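Local coordinates for probable ABC transporter extracellular-binding protein YckB (Bacillus subtilis, PDB 2IEE), which probably serves as the extracellular solute-binding component of a binding-protein-dependent ABC transport system, at residues G112-R117 against P200-M205; T141-V146 against I177-Y182. All coordinates share one frame; numbering follows the deposited sequence.

Interaction 1 (G112-R117 against P200-M205); sequences GTAIVR and PDIKYM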
ATOM      1  N   GLY A 112      -5.104  -6.644  -6.105  1.00 12.05           N
ATOM      2  CA  GLY A 112      -6.112  -7.054  -5.149  1.00 12.19           C
ATOM      3  C   GLY A 112      -6.388  -8.547  -5.164  1.00 12.70           C
ATOM      4  O   GLY A 112      -6.155  -9.221  -6.166  1.00 10.96           O
ATOM      5  N   THR A 113      -6.876  -9.068  -4.042  1.00 11.29           N
ATOM      6  CA  THR A 113      -7.200 -10.481  -3.944  1.00 10.92           C
ATOM      7  C   THR A 113      -8.436 -10.622  -3.075  1.00 12.22           C
ATOM      8  O   THR A 113      -9.073  -9.628  -2.729  1.00 14.13           O
ATOM      9  CB  THR A 113      -6.037 -11.297  -3.324  1.00 10.17           C
ATOM     10  OG1 THR A 113      -5.682 -10.749  -2.049  1.00  8.21           O
ATOM     11  CG2 THR A 113      -4.820 -11.267  -4.239  1.00  8.35           C
ATOM     12  N   ALA A 114      -8.783 -11.857  -2.738  1.00 11.82           N
ATOM     13  CA  ALA A 114      -9.950 -12.117  -1.915  1.00 12.61           C
ATOM     14  C   ALA A 114      -9.664 -13.165  -0.853  1.00 11.52           C
ATOM     15  O   ALA A 114      -9.010 -14.173  -1.114  1.00 13.61           O
ATOM     16  CB  ALA A 114     -11.108 -12.588  -2.791  1.00 13.05           C
ATOM     17  N   ILE A 115     -10.145 -12.917   0.355  1.00 12.76           N
ATOM     18  CA  ILE A 115      -9.994 -13.877   1.427  1.00 12.30           C
ATOM     19  C   ILE A 115     -11.350 -14.557   1.531  1.00 12.07           C
ATOM     20  O   ILE A 115     -12.385 -13.895   1.615  1.00 12.42           O
ATOM     21  CB  ILE A 115      -9.634 -13.205   2.759  1.00 11.45           C
ATOM     22  CG1 ILE A 115      -8.120 -13.014   2.838  1.00 10.60           C
ATOM     23  CG2 ILE A 115     -10.132 -14.054   3.930  1.00  9.65           C
ATOM     24  CD1 ILE A 115      -7.668 -12.262   4.075  1.00 12.69           C
ATOM     25  N   VAL A 116     -11.332 -15.882   1.490  1.00 12.25           N
ATOM     26  CA  VAL A 116     -12.545 -16.687   1.564  1.00 10.29           C
ATOM     27  C   VAL A 116     -12.277 -17.804   2.568  1.00 12.81           C
ATOM     28  O   VAL A 116     -11.192 -17.861   3.143  1.00 12.19           O
ATOM     29  CB  VAL A 116     -12.872 -17.300   0.178  1.00 10.01           C
ATOM     30  CG1 VAL A 116     -13.188 -16.188  -0.824  1.00  9.24           C
ATOM     31  CG2 VAL A 116     -11.683 -18.120  -0.330  1.00 12.18           C
ATOM     32  N   ARG A 117     -13.256 -18.679   2.792  1.00 12.45           N
ATOM     33  CA  ARG A 117     -13.061 -19.786   3.721  1.00 12.05           C
ATOM     34  C   ARG A 117     -12.045 -20.781   3.168  1.00 11.28           C
ATOM     35  O   ARG A 117     -11.995 -21.026   1.966  1.00  9.64           O
ATOM     36  CB  ARG A 117     -14.386 -20.508   3.991  1.00 11.17           C
ATOM     37  CG  ARG A 117     -15.257 -19.821   5.031  1.00 12.02           C
ATOM     38  CD  ARG A 117     -16.573 -20.556   5.211  1.00 10.12           C
ATOM     39  NE  ARG A 117     -17.487 -20.329   4.096  1.00  8.13           N
ATOM     40  CZ  ARG A 117     -18.068 -19.158   3.838  1.00 12.43           C
ATOM     41  NH1 ARG A 117     -17.825 -18.107   4.615  1.00  9.33           N
ATOM     42  NH2 ARG A 117     -18.908 -19.039   2.816  1.00  9.67           N
ATOM     43  N   PRO A 200      -6.930 -18.725  -4.435  1.00 17.06           N
ATOM     44  CA  PRO A 200      -5.852 -18.986  -5.391  1.00 17.67           C
ATOM     45  C   PRO A 200      -5.998 -18.486  -6.823  1.00 18.84           C
ATOM     46  O   PRO A 200      -4.997 -18.346  -7.518  1.00 20.48           O
ATOM     47  CB  PRO A 200      -5.704 -20.508  -5.334  1.00 18.89           C
ATOM     48  CG  PRO A 200      -7.114 -20.964  -5.077  1.00 19.56           C
ATOM     49  CD  PRO A 200      -7.578 -19.982  -4.015  1.00 17.96           C
ATOM     50  N   ASP A 201      -7.211 -18.198  -7.282  1.00 19.72           N
ATOM     51  CA  ASP A 201      -7.352 -17.759  -8.670  1.00 19.57           C
ATOM     52  C   ASP A 201      -7.760 -16.314  -8.923  1.00 19.44           C
ATOM     53  O   ASP A 201      -7.556 -15.791 -10.020  1.00 21.26           O
ATOM     54  CB  ASP A 201      -8.307 -18.702  -9.407  1.00 19.45           C
ATOM     55  CG  ASP A 201      -7.838 -20.141  -9.354  1.00 20.83           C
ATOM     56  OD1 ASP A 201      -6.663 -20.389  -9.688  1.00 21.31           O
ATOM     57  OD2 ASP A 201      -8.637 -21.022  -8.971  1.00 23.67           O
ATOM     58  N   ILE A 202      -8.321 -15.660  -7.916  1.00 17.90           N
ATOM     59  CA  ILE A 202      -8.756 -14.285  -8.079  1.00 14.43           C
ATOM     60  C   ILE A 202      -7.640 -13.270  -7.848  1.00 14.88           C
ATOM     61  O   ILE A 202      -7.074 -13.183  -6.760  1.00 12.97           O
ATOM     62  CB  ILE A 202      -9.944 -13.987  -7.137  1.00 14.81           C
ATOM     63  CG1 ILE A 202     -11.162 -14.808  -7.584  1.00 16.58           C
ATOM     64  CG2 ILE A 202     -10.261 -12.502  -7.131  1.00 11.34           C
ATOM     65  CD1 ILE A 202     -12.330 -14.781  -6.605  1.00 16.29           C
ATOM     66  N   LYS A 203      -7.325 -12.517  -8.899  1.00 14.77           N
ATOM     67  CA  LYS A 203      -6.309 -11.466  -8.869  1.00 16.36           C
ATOM     68  C   LYS A 203      -6.866 -10.353  -9.760  1.00 16.56           C
ATOM     69  O   LYS A 203      -7.268 -10.608 -10.892  1.00 18.10           O
ATOM     70  CB  LYS A 203      -4.977 -11.970  -9.441  1.00 16.21           C
ATOM     71  CG  LYS A 203      -4.346 -13.154  -8.705  1.00 12.83           C
ATOM     72  CD  LYS A 203      -3.091 -13.631  -9.441  1.00 12.50           C
ATOM     73  CE  LYS A 203      -2.339 -14.726  -8.671  1.00 12.27           C
ATOM     74  NZ  LYS A 203      -3.162 -15.943  -8.441  1.00 12.09           N
ATOM     75  N   TYR A 204      -6.899  -9.124  -9.255  1.00 15.08           N
ATOM     76  CA  TYR A 204      -7.446  -8.025 -10.033  1.00 13.79           C
ATOM     77  C   TYR A 204      -6.801  -6.679  -9.726  1.00 15.35           C
ATOM     78  O   TYR A 204      -6.222  -6.470  -8.659  1.00 14.61           O
ATOM     79  CB  TYR A 204      -8.954  -7.906  -9.782  1.00 10.29           C
ATOM     80  CG  TYR A 204      -9.278  -7.770  -8.311  1.00 12.23           C
ATOM     81  CD1 TYR A 204      -9.327  -8.893  -7.491  1.00  9.15           C
ATOM     82  CD2 TYR A 204      -9.432  -6.517  -7.719  1.00  9.96           C
ATOM     83  CE1 TYR A 204      -9.509  -8.781  -6.127  1.00 10.23           C
ATOM     84  CE2 TYR A 204      -9.613  -6.392  -6.343  1.00 11.07           C
ATOM     85  CZ  TYR A 204      -9.644  -7.532  -5.554  1.00  9.97           C
ATOM     86  OH  TYR A 204      -9.755  -7.438  -4.189  1.00 11.99           O
HETATM   87  N   MSE A 205      -6.921  -5.772 -10.688  1.00 17.94           N
HETATM   88  CA  MSE A 205      -6.417  -4.413 -10.561  1.00 21.20           C
HETATM   89  C   MSE A 205      -4.966  -4.255 -10.122  1.00 19.30           C
HETATM   90  O   MSE A 205      -4.698  -3.808  -9.005  1.00 18.32           O
HETATM   91  CB  MSE A 205      -7.303  -3.636  -9.592  1.00 26.59           C
HETATM   92  CG  MSE A 205      -6.991  -2.153  -9.536  1.00 38.30           C
HETATM   93 SE   MSE A 205      -7.546  -1.386  -7.864  1.00 54.44          SE
HETATM   94  CE  MSE A 205      -9.334  -2.133  -7.809  1.00 45.78           C
TER
HETATM   95  O   HOH W   1      -7.798 -13.948  -4.411  1.00 12.10           O

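Interaction 2 (T141-V146 against I177-Y182); sequences TVYMEV and ILNDYY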
ATOM      1  N   THR A 141     -13.922   2.068  -0.640  1.00 33.41           N
ATOM      2  CA  THR A 141     -12.634   1.823  -1.266  1.00 29.17           C
ATOM      3  C   THR A 141     -12.907   1.212  -2.628  1.00 27.51           C
ATOM      4  O   THR A 141     -14.030   0.784  -2.922  1.00 25.96           O
ATOM      5  CB  THR A 141     -11.785   0.831  -0.460  1.00 29.18           C
ATOM      6  OG1 THR A 141     -12.449  -0.436  -0.421  1.00 28.76           O
ATOM      7  CG2 THR A 141     -11.575   1.337   0.959  1.00 29.79           C
ATOM      8  N   VAL A 142     -11.878   1.168  -3.460  1.00 25.33           N
ATOM      9  CA  VAL A 142     -12.009   0.595  -4.782  1.00 23.32           C
ATOM     10  C   VAL A 142     -12.289  -0.904  -4.643  1.00 21.09           C
ATOM     11  O   VAL A 142     -12.886  -1.520  -5.522  1.00 19.49           O
ATOM     12  CB  VAL A 142     -10.722   0.817  -5.597  1.00 24.34           C
ATOM     13  CG1 VAL A 142      -9.599  -0.049  -5.050  1.00 22.76           C
ATOM     14  CG2 VAL A 142     -10.981   0.530  -7.058  1.00 26.23           C
ATOM     15  N   TYR A 143     -11.866  -1.482  -3.523  1.00 18.20           N
ATOM     16  CA  TYR A 143     -12.083  -2.903  -3.279  1.00 21.18           C
ATOM     17  C   TYR A 143     -13.572  -3.229  -3.123  1.00 21.82           C
ATOM     18  O   TYR A 143     -14.045  -4.231  -3.662  1.00 21.54           O
ATOM     19  CB  TYR A 143     -11.315  -3.349  -2.031  1.00 18.05           C
ATOM     20  CG  TYR A 143      -9.819  -3.214  -2.180  1.00 16.52           C
ATOM     21  CD1 TYR A 143      -9.112  -4.043  -3.042  1.00 15.80           C
ATOM     22  CD2 TYR A 143      -9.117  -2.225  -1.496  1.00 13.75           C
ATOM     23  CE1 TYR A 143      -7.739  -3.888  -3.227  1.00 14.50           C
ATOM     24  CE2 TYR A 143      -7.746  -2.061  -1.672  1.00 13.28           C
ATOM     25  CZ  TYR A 143      -7.062  -2.895  -2.542  1.00 14.27           C
ATOM     26  OH  TYR A 143      -5.710  -2.722  -2.743  1.00 11.54           O
HETATM   27  N   MSE A 144     -14.305  -2.387  -2.395  1.00 23.38           N
HETATM   28  CA  MSE A 144     -15.740  -2.604  -2.191  1.00 26.44           C
HETATM   29  C   MSE A 144     -16.483  -2.305  -3.494  1.00 27.04           C
HETATM   30  O   MSE A 144     -17.545  -2.865  -3.765  1.00 27.46           O
HETATM   31  CB  MSE A 144     -16.268  -1.702  -1.064  1.00 29.19           C
HETATM   32  CG  MSE A 144     -17.713  -1.975  -0.633  1.00 34.42           C
HETATM   33 SE   MSE A 144     -18.047  -3.812  -0.070  1.00 40.84          SE
HETATM   34  CE  MSE A 144     -19.208  -4.333  -1.521  1.00 39.86           C
ATOM     35  N   GLU A 145     -15.908  -1.420  -4.303  1.00 26.01           N
ATOM     36  CA  GLU A 145     -16.500  -1.058  -5.581  1.00 26.45           C
ATOM     37  C   GLU A 145     -16.421  -2.278  -6.502  1.00 25.14           C
ATOM     38  O   GLU A 145     -17.352  -2.572  -7.257  1.00 23.54           O
ATOM     39  CB  GLU A 145     -15.738   0.117  -6.195  1.00 28.80           C
ATOM     40  CG  GLU A 145     -16.559   0.943  -7.159  1.00 33.97           C
ATOM     41  CD  GLU A 145     -17.837   1.452  -6.521  1.00 37.93           C
ATOM     42  OE1 GLU A 145     -17.759   1.998  -5.397  1.00 39.48           O
ATOM     43  OE2 GLU A 145     -18.913   1.314  -7.143  1.00 39.95           O
ATOM     44  N   VAL A 146     -15.296  -2.982  -6.435  1.00 22.81           N
ATOM     45  CA  VAL A 146     -15.104  -4.177  -7.240  1.00 19.41           C
ATOM     46  C   VAL A 146     -16.201  -5.176  -6.879  1.00 19.86           C
ATOM     47  O   VAL A 146     -16.894  -5.698  -7.749  1.00 18.72           O
ATOM     48  CB  VAL A 146     -13.725  -4.802  -6.963  1.00 18.38           C
ATOM     49  CG1 VAL A 146     -13.614  -6.172  -7.628  1.00 16.70           C
ATOM     50  CG2 VAL A 146     -12.637  -3.872  -7.482  1.00 18.29           C
ATOM     51  N   ILE A 177     -13.749 -11.159   1.605  1.00 14.34           N
ATOM     52  CA  ILE A 177     -13.154  -9.863   1.919  1.00 12.73           C
ATOM     53  C   ILE A 177     -12.229  -9.534   0.755  1.00 13.98           C
ATOM     54  O   ILE A 177     -11.345 -10.324   0.422  1.00 12.98           O
ATOM     55  CB  ILE A 177     -12.267  -9.888   3.180  1.00 14.52           C
ATOM     56  CG1 ILE A 177     -13.061 -10.376   4.385  1.00 14.37           C
ATOM     57  CG2 ILE A 177     -11.730  -8.472   3.465  1.00  8.83           C
ATOM     58  CD1 ILE A 177     -14.235  -9.509   4.703  1.00 21.09           C
ATOM     59  N   LEU A 178     -12.435  -8.374   0.143  1.00 13.50           N
ATOM     60  CA  LEU A 178     -11.598  -7.936  -0.973  1.00 14.09           C
ATOM     61  C   LEU A 178     -10.609  -6.891  -0.457  1.00 12.92           C
ATOM     62  O   LEU A 178     -11.009  -5.916   0.174  1.00 12.01           O
ATOM     63  CB  LEU A 178     -12.470  -7.327  -2.072  1.00 15.57           C
ATOM     64  CG  LEU A 178     -12.687  -8.134  -3.359  1.00 18.70           C
ATOM     65  CD1 LEU A 178     -12.965  -9.592  -3.033  1.00 17.24           C
ATOM     66  CD2 LEU A 178     -13.831  -7.516  -4.158  1.00 15.77           C
ATOM     67  N   ASN A 179      -9.318  -7.096  -0.708  1.00 11.85           N
ATOM     68  CA  ASN A 179      -8.313  -6.143  -0.249  1.00 12.54           C
ATOM     69  C   ASN A 179      -6.999  -6.393  -0.984  1.00 11.32           C
ATOM     70  O   ASN A 179      -6.913  -7.292  -1.819  1.00 12.59           O
ATOM     71  CB  ASN A 179      -8.104  -6.293   1.267  1.00 12.18           C
ATOM     72  CG  ASN A 179      -7.532  -5.031   1.913  1.00 14.55           C
ATOM     73  OD1 ASN A 179      -7.181  -4.068   1.229  1.00 14.91           O
ATOM     74  ND2 ASN A 179      -7.439  -5.039   3.237  1.00 12.23           N
ATOM     75  N   ASP A 180      -5.990  -5.586  -0.675  1.00  9.73           N
ATOM     76  CA  ASP A 180      -4.663  -5.715  -1.279  1.00 11.05           C
ATOM     77  C   ASP A 180      -4.064  -7.091  -0.933  1.00 10.71           C
ATOM     78  O   ASP A 180      -4.207  -7.568   0.188  1.00 11.01           O
ATOM     79  CB  ASP A 180      -3.755  -4.610  -0.741  1.00 10.99           C
ATOM     80  CG  ASP A 180      -2.313  -4.789  -1.147  1.00 11.59           C
ATOM     81  OD1 ASP A 180      -1.972  -4.465  -2.305  1.00 14.63           O
ATOM     82  OD2 ASP A 180      -1.520  -5.267  -0.309  1.00 12.34           O
ATOM     83  N   TYR A 181      -3.390  -7.714  -1.893  1.00 10.83           N
ATOM     84  CA  TYR A 181      -2.795  -9.027  -1.680  1.00 10.41           C
ATOM     85  C   TYR A 181      -1.909  -9.104  -0.447  1.00 11.74           C
ATOM     86  O   TYR A 181      -2.126  -9.926   0.442  1.00 11.23           O
ATOM     87  CB  TYR A 181      -1.968  -9.434  -2.892  1.00 11.59           C
ATOM     88  CG  TYR A 181      -1.138 -10.674  -2.663  1.00 12.22           C
ATOM     89  CD1 TYR A 181      -1.734 -11.889  -2.326  1.00 10.99           C
ATOM     90  CD2 TYR A 181       0.243 -10.640  -2.810  1.00 10.41           C
ATOM     91  CE1 TYR A 181      -0.968 -13.045  -2.149  1.00 11.85           C
ATOM     92  CE2 TYR A 181       1.015 -11.785  -2.635  1.00 13.08           C
ATOM     93  CZ  TYR A 181       0.406 -12.980  -2.308  1.00 11.03           C
ATOM     94  OH  TYR A 181       1.180 -14.103  -2.149  1.00 18.23           O
ATOM     95  N   TYR A 182      -0.893  -8.254  -0.408  1.00 11.52           N
ATOM     96  CA  TYR A 182       0.027  -8.259   0.712  1.00 13.86           C
ATOM     97  C   TYR A 182      -0.632  -8.038   2.066  1.00 12.83           C
ATOM     98  O   TYR A 182      -0.263  -8.696   3.037  1.00 11.87           O
ATOM     99  CB  TYR A 182       1.145  -7.251   0.459  1.00 14.56           C
ATOM    100  CG  TYR A 182       2.067  -7.731  -0.633  1.00 14.64           C
ATOM    101  CD1 TYR A 182       2.808  -8.905  -0.472  1.00 13.28           C
ATOM    102  CD2 TYR A 182       2.170  -7.047  -1.844  1.00 11.71           C
ATOM    103  CE1 TYR A 182       3.628  -9.391  -1.491  1.00 12.74           C
ATOM    104  CE2 TYR A 182       2.990  -7.525  -2.870  1.00 11.59           C
ATOM    105  CZ  TYR A 182       3.715  -8.696  -2.688  1.00 13.21           C
ATOM    106  OH  TYR A 182       4.517  -9.177  -3.702  1.00 12.61           O
TER

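Interaction 1 (G112-R117 against P200-M205)
Tyr204 lays its ring across the backbone of Gly112. Its CG stands between its own backbone N and carbonyl carbon (chi1 55°), which swings the ring back over the neighbouring strand. The CA of Gly112 sits over the ring face, 3.8 Å from the centroid in a CH-pi contact, and Gly112 C lies above the same ring, displaced toward its rim. The ring takes the place a CB on residue 112 would need, and with none there the ring and the backbone can lie this close. Beyond the glycine, Tyr204 OH donates to Thr113 O at 2.7 Å, reaching it from a direction tilted out of the carbonyl plane, so the phenol is held at its far end as well as over its face.

The backbones of the same two residues form an antiparallel hydrogen-bonded pair. Gly112 N donates to Tyr204 O at 2.8 Å, while the return bond from Tyr204 N to Gly112 O is longer, 3.2 Å. Lys203 adds a CA-H...O contact to Gly112 O.

Past Lys203 the strands part, and a water fills in for the direct bond: it accepts from Ala114 N at 2.9 Å and donates to Ile202 O at 2.6 Å. Alongside it, Ala114 CB meets Ile202 CG2 in a light apolar touch, and Thr113 CG2 approaches Ile202 O. Thr113 OG1 turns to Gln184 of helix 181-190 instead.

The pairing resumes beyond the water, where Ala114 bonds to His199 and Val116 to Thr197. It is an antiparallel strand pairing that opens at Ile202, where a water bridges the gap, within the mixed sheet of one lobe of a family 3 solute-binding protein.

Interaction 2 (T141-V146 against I177-Y182)
With CG anti to its carbonyl carbon (chi1 -63°), Tyr143 sends its ring off the first turn of helix 142-146 and across the end of strand 177-180. Asn179 CA lies over one face of that ring, 3.7 Å from the centroid in a CH-pi contact, and Val142 CG1 covers the opposite face. The Asn179 side chain, its CG anti to the backbone N (chi1 -157°), folds back so that OD1 comes within 3.6 Å of Tyr143 CE2, the amide plane steeply inclined to the ring. That OD1 also accepts from Asp180 N at 2.7 Å, from above its carbonyl plane. At the far end, Tyr143 OH rests 3.4 Å from Asp180 CB, while the Asp180 carboxylate turns to Ser110 and to Leu183 N, capping helix 181-190.

Nearer the helix axis, Leu178 CD2 lies by Tyr143 O and 3.7 Å from Val146 CG1, the Leu178 and Val146 side chains crossing at about a right angle. With an alanine in place of Tyr143, a gap would probably open over Asn179 CA and beside Asp180 CB, leaving Val142 CG1 without the ring it covers. Thr141 OG1 caps the helix start through weak bonds from Tyr143 N and Met144 N.

The N-to-C directions of segments 142-146 and 177-180 are 139° apart, and Leu178 lies between Tyr143, Val146, Ala114 of strand 108-116 and Tyr204 of strand 197-214.

From the N terminus, strand 108-116 comes first and supplies residues 112-117. Helix 142-149 follows, then strand 176-180, which runs straight into helix 181-190; interaction 2 closes this inner loop. Only afterwards does strand 197-214 return to pair with strand 108-116, so interaction 1 closes a wider loop with interaction 2 nested inside it. Their centres are about 9 Å apart. Strand 108-116 lies between the other two strands, joined to 176-180 by probable backbone hydrogen bonds from Thr113 to Asn179 and from Ile115 to Ile177. Tyr204 packs on Leu178 and Met205 on Val142, so strand 197-214 touches both halves of interaction 2, the strand and the helix.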